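Local coordinates for protein alcohol dehydrogenase (Aeropyrum pernix, PDB 1H2B) that probably oxidises alcohols with NAD+ as the hydride acceptor, as a zinc-dependent dehydrogenase of a hyperthermophilic archaeon, at residues B[19-30]-B[336-344]; B[49-58]-B[346-357]. All coordinates share one frame; numbering follows the deposited sequence.

Interaction 1: residues B[19-30]-B[336-344]; sequences ARLHEYNKPLRI and LDEINDVLE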
loop_
_atom_site.group_PDB
_atom_site.type_symbol
_atom_site.label_atom_id
_atom_site.label_comp_id
_atom_site.label_asym_id
_atom_site.label_seq_id
_atom_site.Cartn_x
_atom_site.Cartn_y
_atom_site.Cartn_z
ATOM N N ALA B 19 -5.400 3.827 43.486
ATOM C CA ALA B 19 -6.784 3.354 43.296
ATOM C C ALA B 19 -6.746 1.948 42.724
ATOM O O ALA B 19 -6.253 1.728 41.593
ATOM C CB ALA B 19 -7.543 4.306 42.369
ATOM N N ARG B 20 -7.221 0.967 43.506
ATOM C CA ARG B 20 -7.014 -0.439 43.157
ATOM C C ARG B 20 -8.273 -1.239 43.048
ATOM O O ARG B 20 -9.210 -1.043 43.821
ATOM C CB ARG B 20 -6.077 -1.120 44.136
ATOM C CG ARG B 20 -4.888 -0.248 44.496
ATOM C CD ARG B 20 -3.848 -1.015 45.239
ATOM N NE ARG B 20 -2.921 -1.701 44.342
ATOM C CZ ARG B 20 -2.191 -2.748 44.686
ATOM N NH1 ARG B 20 -2.276 -3.279 45.920
ATOM N NH2 ARG B 20 -1.372 -3.269 43.808
ATOM N N LEU B 21 -8.274 -2.125 42.064
ATOM C CA LEU B 21 -9.352 -3.068 41.834
ATOM C C LEU B 21 -9.091 -4.300 42.693
ATOM O O LEU B 21 -8.132 -5.017 42.453
ATOM C CB LEU B 21 -9.400 -3.469 40.349
ATOM C CG LEU B 21 -10.606 -4.254 39.829
ATOM C CD1 LEU B 21 -10.572 -4.202 38.320
ATOM C CD2 LEU B 21 -10.624 -5.709 40.283
ATOM N N HIS B 22 -9.958 -4.526 43.687
ATOM C CA HIS B 22 -9.941 -5.755 44.497
ATOM C C HIS B 22 -11.036 -6.721 44.103
ATOM O O HIS B 22 -10.835 -7.924 44.132
ATOM C CB HIS B 22 -10.134 -5.446 45.980
ATOM C CG HIS B 22 -8.945 -4.825 46.635
ATOM N ND1 HIS B 22 -8.125 -5.517 47.500
ATOM C CD2 HIS B 22 -8.441 -3.569 46.559
ATOM C CE1 HIS B 22 -7.178 -4.711 47.942
ATOM N NE2 HIS B 22 -7.342 -3.525 47.382
ATOM N N GLU B 23 -12.197 -6.182 43.752
ATOM C CA GLU B 23 -13.338 -6.987 43.365
ATOM C C GLU B 23 -14.067 -6.312 42.220
ATOM O O GLU B 23 -14.267 -5.092 42.247
ATOM C CB GLU B 23 -14.330 -7.134 44.533
ATOM C CG GLU B 23 -13.714 -7.325 45.908
ATOM C CD GLU B 23 -14.676 -6.995 47.037
ATOM O OE1 GLU B 23 -14.397 -6.051 47.814
ATOM O OE2 GLU B 23 -15.709 -7.693 47.150
ATOM N N TYR B 24 -14.509 -7.130 41.276
ATOM C CA TYR B 24 -15.313 -6.670 40.143
ATOM C C TYR B 24 -16.684 -6.191 40.593
ATOM O O TYR B 24 -17.216 -6.681 41.601
ATOM C CB TYR B 24 -15.416 -7.764 39.089
ATOM C CG TYR B 24 -14.063 -8.141 38.534
ATOM C CD1 TYR B 24 -13.494 -9.385 38.768
ATOM C CD2 TYR B 24 -13.318 -7.214 37.788
ATOM C CE1 TYR B 24 -12.230 -9.718 38.257
ATOM C CE2 TYR B 24 -12.088 -7.529 37.294
ATOM C CZ TYR B 24 -11.524 -8.761 37.513
ATOM O OH TYR B 24 -10.286 -9.057 36.998
ATOM N N ASN B 25 -17.219 -5.215 39.853
ATOM C CA ASN B 25 -18.521 -4.610 40.130
ATOM C C ASN B 25 -18.672 -3.936 41.481
ATOM O O ASN B 25 -19.771 -3.861 42.041
ATOM C CB ASN B 25 -19.622 -5.625 39.835
ATOM C CG ASN B 25 -19.728 -5.911 38.369
ATOM O OD1 ASN B 25 -19.892 -4.982 37.559
ATOM N ND2 ASN B 25 -19.607 -7.181 37.996
ATOM N N LYS B 26 -17.552 -3.399 41.966
ATOM C CA LYS B 26 -17.503 -2.604 43.187
ATOM C C LYS B 26 -16.620 -1.376 42.943
ATOM O O LYS B 26 -15.815 -1.388 41.993
ATOM C CB LYS B 26 -16.974 -3.477 44.329
ATOM C CG LYS B 26 -18.103 -4.073 45.191
ATOM C CD LYS B 26 -17.847 -5.537 45.544
ATOM C CE LYS B 26 -19.151 -6.276 45.897
ATOM N NZ LYS B 26 -19.996 -5.561 46.906
ATOM N N PRO B 27 -16.753 -0.328 43.755
ATOM C CA PRO B 27 -15.887 0.855 43.629
ATOM C C PRO B 27 -14.410 0.449 43.784
ATOM O O PRO B 27 -14.093 -0.516 44.500
ATOM C CB PRO B 27 -16.318 1.733 44.806
ATOM C CG PRO B 27 -17.684 1.259 45.135
ATOM C CD PRO B 27 -17.718 -0.178 44.867
ATOM N N LEU B 28 -13.512 1.166 43.115
ATOM C CA LEU B 28 -12.089 0.947 43.390
ATOM C C LEU B 28 -11.792 1.377 44.825
ATOM O O LEU B 28 -12.478 2.250 45.391
ATOM C CB LEU B 28 -11.207 1.748 42.420
ATOM C CG LEU B 28 -11.484 1.387 40.961
ATOM C CD1 LEU B 28 -10.758 2.441 40.059
ATOM C CD2 LEU B 28 -11.080 -0.044 40.593
ATOM N N ARG B 29 -10.766 0.759 45.401
ATOM C CA ARG B 29 -10.326 1.116 46.741
ATOM C C ARG B 29 -9.153 2.093 46.694
ATOM O O ARG B 29 -8.158 1.849 45.990
ATOM C CB ARG B 29 -10.012 -0.156 47.537
ATOM C CG ARG B 29 -11.314 -0.885 47.893
ATOM C CD ARG B 29 -11.310 -2.392 47.754
ATOM N NE ARG B 29 -10.573 -3.013 48.849
ATOM C CZ ARG B 29 -10.839 -4.203 49.384
ATOM N NH1 ARG B 29 -11.843 -4.959 48.951
ATOM N NH2 ARG B 29 -10.077 -4.645 50.367
ATOM N N ILE B 30 -9.298 3.226 47.369
ATOM C CA ILE B 30 -8.218 4.199 47.437
ATOM C C ILE B 30 -7.440 3.843 48.695
ATOM O O ILE B 30 -8.000 3.902 49.796
ATOM C CB ILE B 30 -8.749 5.659 47.475
ATOM C CG1 ILE B 30 -9.575 5.977 46.210
ATOM C CG2 ILE B 30 -7.607 6.634 47.639
ATOM C CD1 ILE B 30 -10.578 7.100 46.401
ATOM N N LEU B 336 -7.215 12.499 42.091
ATOM C CA LEU B 336 -7.174 11.038 42.155
ATOM C C LEU B 336 -8.296 10.467 43.021
ATOM O O LEU B 336 -8.942 9.482 42.660
ATOM C CB LEU B 336 -5.786 10.527 42.624
ATOM C CG LEU B 336 -5.647 9.013 42.828
ATOM C CD1 LEU B 336 -5.903 8.224 41.530
ATOM C CD2 LEU B 336 -4.278 8.623 43.389
ATOM N N ASP B 337 -8.552 11.081 44.173
ATOM C CA ASP B 337 -9.509 10.428 45.055
ATOM C C ASP B 337 -10.970 10.621 44.636
ATOM O O ASP B 337 -11.873 10.043 45.257
ATOM C CB ASP B 337 -9.272 10.779 46.536
ATOM C CG ASP B 337 -9.373 12.243 46.815
ATOM O OD1 ASP B 337 -10.131 12.952 46.122
ATOM O OD2 ASP B 337 -8.726 12.782 47.747
ATOM N N GLU B 338 -11.190 11.366 43.541
ATOM C CA GLU B 338 -12.514 11.433 42.913
ATOM C C GLU B 338 -12.758 10.321 41.897
ATOM O O GLU B 338 -13.777 10.323 41.221
ATOM C CB GLU B 338 -12.739 12.788 42.217
ATOM C CG GLU B 338 -12.673 14.029 43.104
ATOM C CD GLU B 338 -12.745 15.282 42.277
ATOM O OE1 GLU B 338 -13.805 15.530 41.638
ATOM O OE2 GLU B 338 -11.740 16.022 42.233
ATOM N N ILE B 339 -11.841 9.374 41.767
ATOM C CA ILE B 339 -11.965 8.343 40.740
ATOM C C ILE B 339 -13.328 7.670 40.600
ATOM O O ILE B 339 -13.837 7.539 39.494
ATOM C CB ILE B 339 -10.820 7.316 40.828
ATOM C CG1 ILE B 339 -10.856 6.388 39.609
ATOM C CG2 ILE B 339 -10.862 6.536 42.145
ATOM C CD1 ILE B 339 -9.489 5.810 39.310
ATOM N N ASN B 340 -13.934 7.267 41.711
ATOM C CA ASN B 340 -15.211 6.576 41.608
ATOM C C ASN B 340 -16.363 7.452 41.179
ATOM O O ASN B 340 -17.206 6.998 40.387
ATOM C CB ASN B 340 -15.513 5.861 42.930
ATOM C CG ASN B 340 -14.623 4.687 43.148
ATOM O OD1 ASN B 340 -14.533 3.778 42.318
ATOM N ND2 ASN B 340 -13.970 4.669 44.301
ATOM N N ASP B 341 -16.396 8.693 41.639
ATOM C CA ASP B 341 -17.363 9.664 41.118
ATOM C C ASP B 341 -17.160 9.882 39.610
ATOM O O ASP B 341 -18.116 9.964 38.859
ATOM C CB ASP B 341 -17.270 10.995 41.846
ATOM C CG ASP B 341 -18.280 12.000 41.336
ATOM O OD1 ASP B 341 -19.487 11.695 41.396
ATOM O OD2 ASP B 341 -17.964 13.110 40.844
ATOM N N VAL B 342 -15.903 9.949 39.173
ATOM C CA VAL B 342 -15.655 10.147 37.739
ATOM C C VAL B 342 -16.119 8.957 36.901
ATOM O O VAL B 342 -16.709 9.140 35.828
ATOM C CB VAL B 342 -14.161 10.456 37.474
ATOM C CG1 VAL B 342 -13.845 10.429 35.950
ATOM C CG2 VAL B 342 -13.811 11.789 38.067
ATOM N N LEU B 343 -15.844 7.740 37.372
ATOM C CA LEU B 343 -16.291 6.523 36.697
ATOM C C LEU B 343 -17.820 6.471 36.632
ATOM O O LEU B 343 -18.381 6.117 35.616
ATOM C CB LEU B 343 -15.767 5.285 37.420
ATOM C CG LEU B 343 -14.271 4.973 37.266
ATOM C CD1 LEU B 343 -13.862 3.868 38.235
ATOM C CD2 LEU B 343 -14.015 4.511 35.796
ATOM N N GLU B 344 -18.489 6.858 37.727
ATOM C CA GLU B 344 -19.944 6.979 37.671
ATOM C C GLU B 344 -20.420 7.970 36.579
ATOM O O GLU B 344 -21.347 7.653 35.789
ATOM C CB GLU B 344 -20.469 7.386 39.056
ATOM C CG GLU B 344 -20.496 6.247 40.069
ATOM C CD GLU B 344 -20.657 6.745 41.513
ATOM O OE1 GLU B 344 -21.396 7.738 41.748
ATOM O OE2 GLU B 344 -20.033 6.142 42.425
#
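Pro27 and Asn340 bring the two backbones closest, their CA atoms 6.1 Å apart, where the chain returning from the Glu23 to Lys26 type II turn passes the first turn of the helix that begins at Ile339. Strands 19-21 and 29-30 form an antiparallel hairpin joined by paired bonds between Arg20 and Arg29, and helix 339-344 lies against it. The carboxamide of Asn340 grips the backbone of Leu28 twice. Leu28 N donates to Asn340 OD1 at 2.9 Å, a bent bond of 140°, while Asn340 ND2 gives a straighter one to Leu28 O at 3.0 Å, close to the amide plane. The two bonds together fix the amide's rotation, and OD1 also rests on the CA of Pro27. Next to this polar pair the contact is apolar. With CG1 of Ile339 anti to its backbone N (chi1 -171°), CD1 touches both Leu28 CD1, 3.7 Å away, and the CB of Ala19. Leu28 crosses both Ile339 and Leu343 at about a right angle, and its CD1 touches CD1 of each. Farther along, Ile30 CD1 sits on the backbone of Asp337, 3.4 Å from its O. Around this contact, Leu28 also meets Val61 of helix 55-61, Leu343 packs on that same helix, and Leu336 and Ile339 rest on Leu357 of strand 354-358.

Interaction 2: residues B[49-58]-B[346-357]; sequences AGAGVCHTDL and LEKGEVLGRAVL. With ZN (zinc ion), chain J; NAJ (nicotinamide-adenine-dinucleotide (acidic form)), chain I; OCA (octanoic acid (caprylic acid)), chain H.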
loop_
_atom_site.group_PDB
_atom_site.type_symbol
_atom_site.label_atom_id
_atom_site.label_comp_id
_atom_site.label_asym_id
_atom_site.label_seq_id
_atom_site.Cartn_x
_atom_site.Cartn_y
_atom_site.Cartn_z
ATOM N N ALA B 49 1.820 12.778 36.898
ATOM C CA ALA B 49 1.253 14.149 36.864
ATOM C C ALA B 49 -0.213 14.141 36.411
ATOM O O ALA B 49 -1.022 14.939 36.873
ATOM C CB ALA B 49 2.096 15.085 35.964
ATOM N N GLY B 50 -0.569 13.224 35.515
ATOM C CA GLY B 50 -1.938 13.174 34.993
ATOM C C GLY B 50 -2.239 11.741 34.581
ATOM O O GLY B 50 -1.415 11.099 33.921
ATOM N N ALA B 51 -3.395 11.226 35.002
ATOM C CA ALA B 51 -3.800 9.859 34.666
ATOM C C ALA B 51 -5.207 9.876 34.086
ATOM O O ALA B 51 -6.178 10.194 34.769
ATOM C CB ALA B 51 -3.733 8.984 35.937
ATOM N N GLY B 52 -5.311 9.641 32.786
ATOM C CA GLY B 52 -6.623 9.650 32.158
ATOM C C GLY B 52 -7.491 8.486 32.564
ATOM O O GLY B 52 -7.007 7.415 32.882
ATOM N N VAL B 53 -8.807 8.722 32.553
ATOM C CA VAL B 53 -9.789 7.693 32.886
ATOM C C VAL B 53 -10.494 7.296 31.576
ATOM O O VAL B 53 -11.026 8.152 30.875
ATOM C CB VAL B 53 -10.871 8.217 33.827
ATOM C CG1 VAL B 53 -11.794 7.099 34.239
ATOM C CG2 VAL B 53 -10.225 8.849 35.094
ATOM N N CYS B 54 -10.412 6.025 31.240
ATOM C CA CYS B 54 -10.891 5.521 29.966
ATOM C C CYS B 54 -12.180 4.726 30.128
ATOM O O CYS B 54 -12.386 4.098 31.180
ATOM C CB CYS B 54 -9.780 4.608 29.404
ATOM S SG CYS B 54 -10.089 3.910 27.749
ATOM N N HIS B 55 -13.024 4.675 29.094
ATOM C CA HIS B 55 -14.139 3.744 29.206
ATOM C C HIS B 55 -13.690 2.291 29.451
ATOM O O HIS B 55 -14.425 1.493 30.042
ATOM C CB HIS B 55 -15.082 3.857 27.996
ATOM C CG HIS B 55 -16.502 3.459 28.293
ATOM N ND1 HIS B 55 -17.539 4.354 28.196
ATOM C CD2 HIS B 55 -17.042 2.279 28.691
ATOM C CE1 HIS B 55 -18.672 3.742 28.521
ATOM N NE2 HIS B 55 -18.401 2.482 28.819
ATOM N N THR B 56 -12.476 1.930 29.031
ATOM C CA THR B 56 -11.956 0.621 29.353
ATOM C C THR B 56 -11.891 0.371 30.850
ATOM O O THR B 56 -11.984 -0.793 31.271
ATOM C CB THR B 56 -10.572 0.469 28.745
ATOM O OG1 THR B 56 -10.747 0.293 27.335
ATOM C CG2 THR B 56 -9.853 -0.807 29.283
ATOM N N ASP B 57 -11.700 1.440 31.617
ATOM C CA ASP B 57 -11.703 1.299 33.097
ATOM C C ASP B 57 -13.052 0.856 33.638
ATOM O O ASP B 57 -13.088 0.044 34.584
ATOM C CB ASP B 57 -11.178 2.567 33.748
ATOM C CG ASP B 57 -9.751 2.811 33.339
ATOM O OD1 ASP B 57 -9.367 3.965 33.032
ATOM O OD2 ASP B 57 -8.993 1.828 33.274
ATOM N N LEU B 58 -14.139 1.304 33.014
ATOM C CA LEU B 58 -15.450 0.774 33.384
ATOM C C LEU B 58 -15.580 -0.689 32.999
ATOM O O LEU B 58 -16.060 -1.522 33.783
ATOM C CB LEU B 58 -16.551 1.589 32.723
ATOM C CG LEU B 58 -16.690 3.056 33.106
ATOM C CD1 LEU B 58 -17.586 3.724 32.100
ATOM C CD2 LEU B 58 -17.330 3.079 34.499
ATOM N N LEU B 346 -18.792 8.944 33.947
ATOM C CA LEU B 346 -18.461 8.381 32.620
ATOM C C LEU B 346 -19.481 7.355 32.176
ATOM O O LEU B 346 -19.896 7.359 31.012
ATOM C CB LEU B 346 -17.030 7.792 32.597
ATOM C CG LEU B 346 -16.488 7.401 31.203
ATOM C CD1 LEU B 346 -16.342 8.566 30.265
ATOM C CD2 LEU B 346 -15.102 6.764 31.450
ATOM N N GLU B 347 -19.904 6.468 33.086
ATOM C CA GLU B 347 -20.896 5.440 32.757
ATOM C C GLU B 347 -22.195 6.108 32.294
ATOM O O GLU B 347 -22.898 5.556 31.427
ATOM C CB GLU B 347 -21.140 4.547 33.983
ATOM C CG GLU B 347 -22.244 3.504 33.854
ATOM C CD GLU B 347 -21.937 2.420 32.847
ATOM O OE1 GLU B 347 -20.738 2.189 32.527
ATOM O OE2 GLU B 347 -22.902 1.786 32.373
ATOM N N LYS B 348 -22.482 7.287 32.855
ATOM C CA LYS B 348 -23.724 8.031 32.528
ATOM C C LYS B 348 -23.624 8.975 31.342
ATOM O O LYS B 348 -24.607 9.642 30.966
ATOM C CB LYS B 348 -24.268 8.796 33.747
ATOM C CG LYS B 348 -24.621 7.897 34.920
ATOM C CD LYS B 348 -24.907 8.744 36.161
ATOM C CE LYS B 348 -26.400 8.885 36.391
ATOM N NZ LYS B 348 -26.776 10.246 36.904
ATOM N N GLY B 349 -22.443 9.038 30.724
ATOM C CA GLY B 349 -22.275 9.875 29.561
ATOM C C GLY B 349 -22.139 11.342 29.924
ATOM O O GLY B 349 -22.370 12.208 29.079
ATOM N N GLU B 350 -21.706 11.613 31.159
ATOM C CA GLU B 350 -21.583 12.977 31.673
ATOM C C GLU B 350 -20.193 13.589 31.693
ATOM O O GLU B 350 -19.975 14.614 32.352
ATOM C CB GLU B 350 -22.185 13.074 33.081
ATOM C CG GLU B 350 -23.615 12.566 33.132
ATOM C CD GLU B 350 -24.275 12.740 34.486
ATOM O OE1 GLU B 350 -23.568 12.851 35.527
ATOM O OE2 GLU B 350 -25.527 12.745 34.491
ATOM N N VAL B 351 -19.239 12.975 30.993
ATOM C CA VAL B 351 -17.910 13.561 30.868
ATOM C C VAL B 351 -17.784 14.125 29.460
ATOM O O VAL B 351 -17.873 13.388 28.464
ATOM C CB VAL B 351 -16.795 12.514 31.138
ATOM C CG1 VAL B 351 -15.415 13.138 30.975
ATOM C CG2 VAL B 351 -16.959 11.910 32.565
ATOM N N LEU B 352 -17.603 15.431 29.379
ATOM C CA LEU B 352 -17.324 16.066 28.106
ATOM C C LEU B 352 -15.824 15.913 27.782
ATOM O O LEU B 352 -14.943 16.516 28.436
ATOM C CB LEU B 352 -17.732 17.555 28.106
ATOM C CG LEU B 352 -17.650 18.224 26.721
ATOM C CD1 LEU B 352 -18.839 17.852 25.877
ATOM C CD2 LEU B 352 -17.634 19.741 26.877
ATOM N N GLY B 353 -15.539 15.117 26.752
ATOM C CA GLY B 353 -14.144 14.816 26.406
ATOM C C GLY B 353 -13.581 13.724 27.308
ATOM O O GLY B 353 -14.163 12.665 27.426
ATOM N N ARG B 354 -12.481 14.030 27.986
ATOM C CA ARG B 354 -11.730 13.061 28.770
ATOM C C ARG B 354 -11.479 13.577 30.161
ATOM O O ARG B 354 -10.944 14.657 30.319
ATOM C CB ARG B 354 -10.386 12.850 28.066
ATOM C CG ARG B 354 -9.562 11.695 28.571
ATOM C CD ARG B 354 -10.306 10.406 28.585
ATOM N NE ARG B 354 -9.539 9.264 28.143
ATOM C CZ ARG B 354 -10.114 8.181 27.631
ATOM N NH1 ARG B 354 -11.442 8.127 27.467
ATOM N NH2 ARG B 354 -9.355 7.158 27.278
ATOM N N ALA B 355 -11.796 12.744 31.145
ATOM C CA ALA B 355 -11.461 13.058 32.524
ATOM C C ALA B 355 -10.012 12.667 32.773
ATOM O O ALA B 355 -9.564 11.591 32.342
ATOM C CB ALA B 355 -12.390 12.340 33.450
ATOM N N VAL B 356 -9.271 13.527 33.480
ATOM C CA VAL B 356 -7.848 13.244 33.796
ATOM C C VAL B 356 -7.699 13.503 35.304
ATOM O O VAL B 356 -8.197 14.538 35.792
ATOM C CB VAL B 356 -6.939 14.166 33.018
ATOM C CG1 VAL B 356 -5.491 13.963 33.392
ATOM C CG2 VAL B 356 -7.080 13.906 31.508
ATOM N N LEU B 357 -7.085 12.558 36.009
ATOM C CA LEU B 357 -6.852 12.640 37.479
ATOM C C LEU B 357 -5.462 13.135 37.774
ATOM O O LEU B 357 -4.506 12.750 37.116
ATOM C CB LEU B 357 -7.085 11.301 38.188
ATOM C CG LEU B 357 -8.415 10.652 37.801
ATOM C CD1 LEU B 357 -8.541 9.351 38.583
ATOM C CD2 LEU B 357 -9.651 11.574 37.981
HETATM ZN ZN ZN J . -8.086 2.899 27.447
HETATM P PA NAJ I . -16.480 7.437 26.245
HETATM O O1A NAJ I . -17.428 6.924 27.294
HETATM O O2A NAJ I . -15.657 8.704 26.528
HETATM O O5B NAJ I . -17.233 7.822 24.891
HETATM C C5B NAJ I . -18.315 7.041 24.365
HETATM C C4B NAJ I . -19.120 8.031 23.541
HETATM O O4B NAJ I . -20.104 7.267 22.815
HETATM C C3B NAJ I . -19.826 9.100 24.375
HETATM O O3B NAJ I . -19.610 10.419 23.847
HETATM C C2B NAJ I . -21.261 8.613 24.231
HETATM O O2B NAJ I . -22.247 9.641 24.417
HETATM C C1B NAJ I . -21.311 8.016 22.819
HETATM N N9A NAJ I . -22.412 7.084 22.579
HETATM C C8A NAJ I . -23.052 6.189 23.447
HETATM N N7A NAJ I . -24.002 5.500 22.759
HETATM C C5A NAJ I . -23.984 5.949 21.470
HETATM C C6A NAJ I . -24.707 5.628 20.348
HETATM N N6A NAJ I . -25.705 4.733 20.353
HETATM N N1A NAJ I . -24.381 6.236 19.164
HETATM C C2A NAJ I . -23.401 7.209 19.078
HETATM N N3A NAJ I . -22.713 7.535 20.195
HETATM C C4A NAJ I . -23.007 6.917 21.369
HETATM O O3 NAJ I . -15.538 6.212 25.873
HETATM P PN NAJ I . -13.989 6.214 25.421
HETATM O O1N NAJ I . -13.122 6.178 26.592
HETATM O O2N NAJ I . -13.784 7.247 24.386
HETATM O O5D NAJ I . -13.903 4.732 24.808
HETATM C C5D NAJ I . -14.637 4.460 23.616
HETATM C C4D NAJ I . -14.648 2.960 23.368
HETATM O O4D NAJ I . -13.332 2.577 22.930
HETATM C C3D NAJ I . -14.908 2.123 24.620
HETATM O O3D NAJ I . -15.517 0.885 24.210
HETATM C C2D NAJ I . -13.493 1.839 25.143
HETATM O O2D NAJ I . -13.377 0.729 25.989
HETATM C C1D NAJ I . -12.806 1.593 23.787
HETATM N N1N NAJ I . -11.345 1.635 23.729
HETATM C C2N NAJ I . -10.765 0.905 22.734
HETATM C C3N NAJ I . -9.391 0.941 22.567
HETATM C C7N NAJ I . -8.760 0.091 21.514
HETATM O O7N NAJ I . -7.417 0.126 21.488
HETATM N N7N NAJ I . -9.416 -0.615 20.588
HETATM C C4N NAJ I . -8.543 1.748 23.395
HETATM C C5N NAJ I . -9.232 2.615 24.290
HETATM C C6N NAJ I . -10.599 2.526 24.470
HETATM C C1 OCA H . -7.353 0.372 26.170
HETATM C C2 OCA H . -7.709 -1.065 25.761
HETATM C C3 OCA H . -6.443 -1.865 25.409
HETATM C C4 OCA H . -6.631 -3.372 25.364
HETATM C C5 OCA H . -5.270 -4.044 25.186
HETATM C C6 OCA H . -5.419 -5.538 24.907
HETATM C C7 OCA H . -4.097 -6.240 24.616
HETATM C C8 OCA H . -4.361 -7.713 24.359
HETATM O O1 OCA H . -8.235 1.126 26.666
HETATM O O2 OCA H . -6.199 0.810 25.982
HETATM O O HOH W 1 -12.986 10.116 30.879
HETATM O O HOH W 2 -20.172 0.788 29.996
#
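The catalytic zinc site and the pyrophosphate pocket of the dinucleotide come together where Cys54 and His55 meet Leu346 and Arg354. Strands 50-52 and 354-357 pair antiparallel: Ala51 and Leu357 form a hydrogen-bonded pair, Gly52 and Val356 a non-hydrogen-bonded one, and Val53 N adds a bond to Ala355 O at 3.0 Å. Beside that bond a water donates to Val53 O and accepts from Ala355 N. CG2 of Val53 packs on CG of Leu357, 3.7 Å away.

The Arg354 chain, bent at chi2 (53°) and again at chi3, lays its guanidinium over Val53 O and Cys54 CA, which lie against one face, offset toward the rim. From the edge of that plane NH1 donates to O1N of the dinucleotide at 2.7 Å, and His55 N grips the same oxygen. Arg354 NE makes a salt bridge with Glu80 OE1. An alanine here would probably leave O1N with only the His55 amide of these two donors and Glu80 without the partner of its salt bridge. His55 ND1 makes a nearly straight bond (173°) to O1A, at the ring edge, and with its backbone N on O1N the same residue spans both phosphates. Leu58 CD1 sits over the centre of the ring, 3.6 Å above it, and a second water links His55 NE2 to Glu347 OE1. Leu346 CD2 packs on the backbone where Cys54 joins His55.

Cys54 SG binds the zinc at 2.3 Å and accepts from Thr56 N, while Cys54 N donates to Asp57 OD1, a capping box that starts the helix. His79, Asp168 and the octanoate O1 complete the metal's ligands, and Thr56 OG1 donates to that O1. Zinc held by Cys, His and an acidic residue beside the dinucleotide is consistent with the catalytic site of zinc-containing alcohol dehydrogenases.

From the N terminus, the hairpin 19-30 comes first, followed by segment 49-58, which leads from strand 44-52 into helix 55-61. Both find their partners near the C terminus. Helix 339-347 closes interaction 1 after some 300 residues, and its last turn with strand 354-358 closes interaction 2, so the two loops cross rather than nest. Both enclose the Rossmann-type sheet of parallel strands, returning the C-terminal part to the N-terminal hairpin and the GroES-like region. The helix is shared, and the contacts touch directly: Leu343 CD2 meets Val53 CG1, and Val342 CG1 meets Ala355 CB. The N-terminal hairpin, the helix and the zinc-bearing strand-to-helix corner are thus packed together.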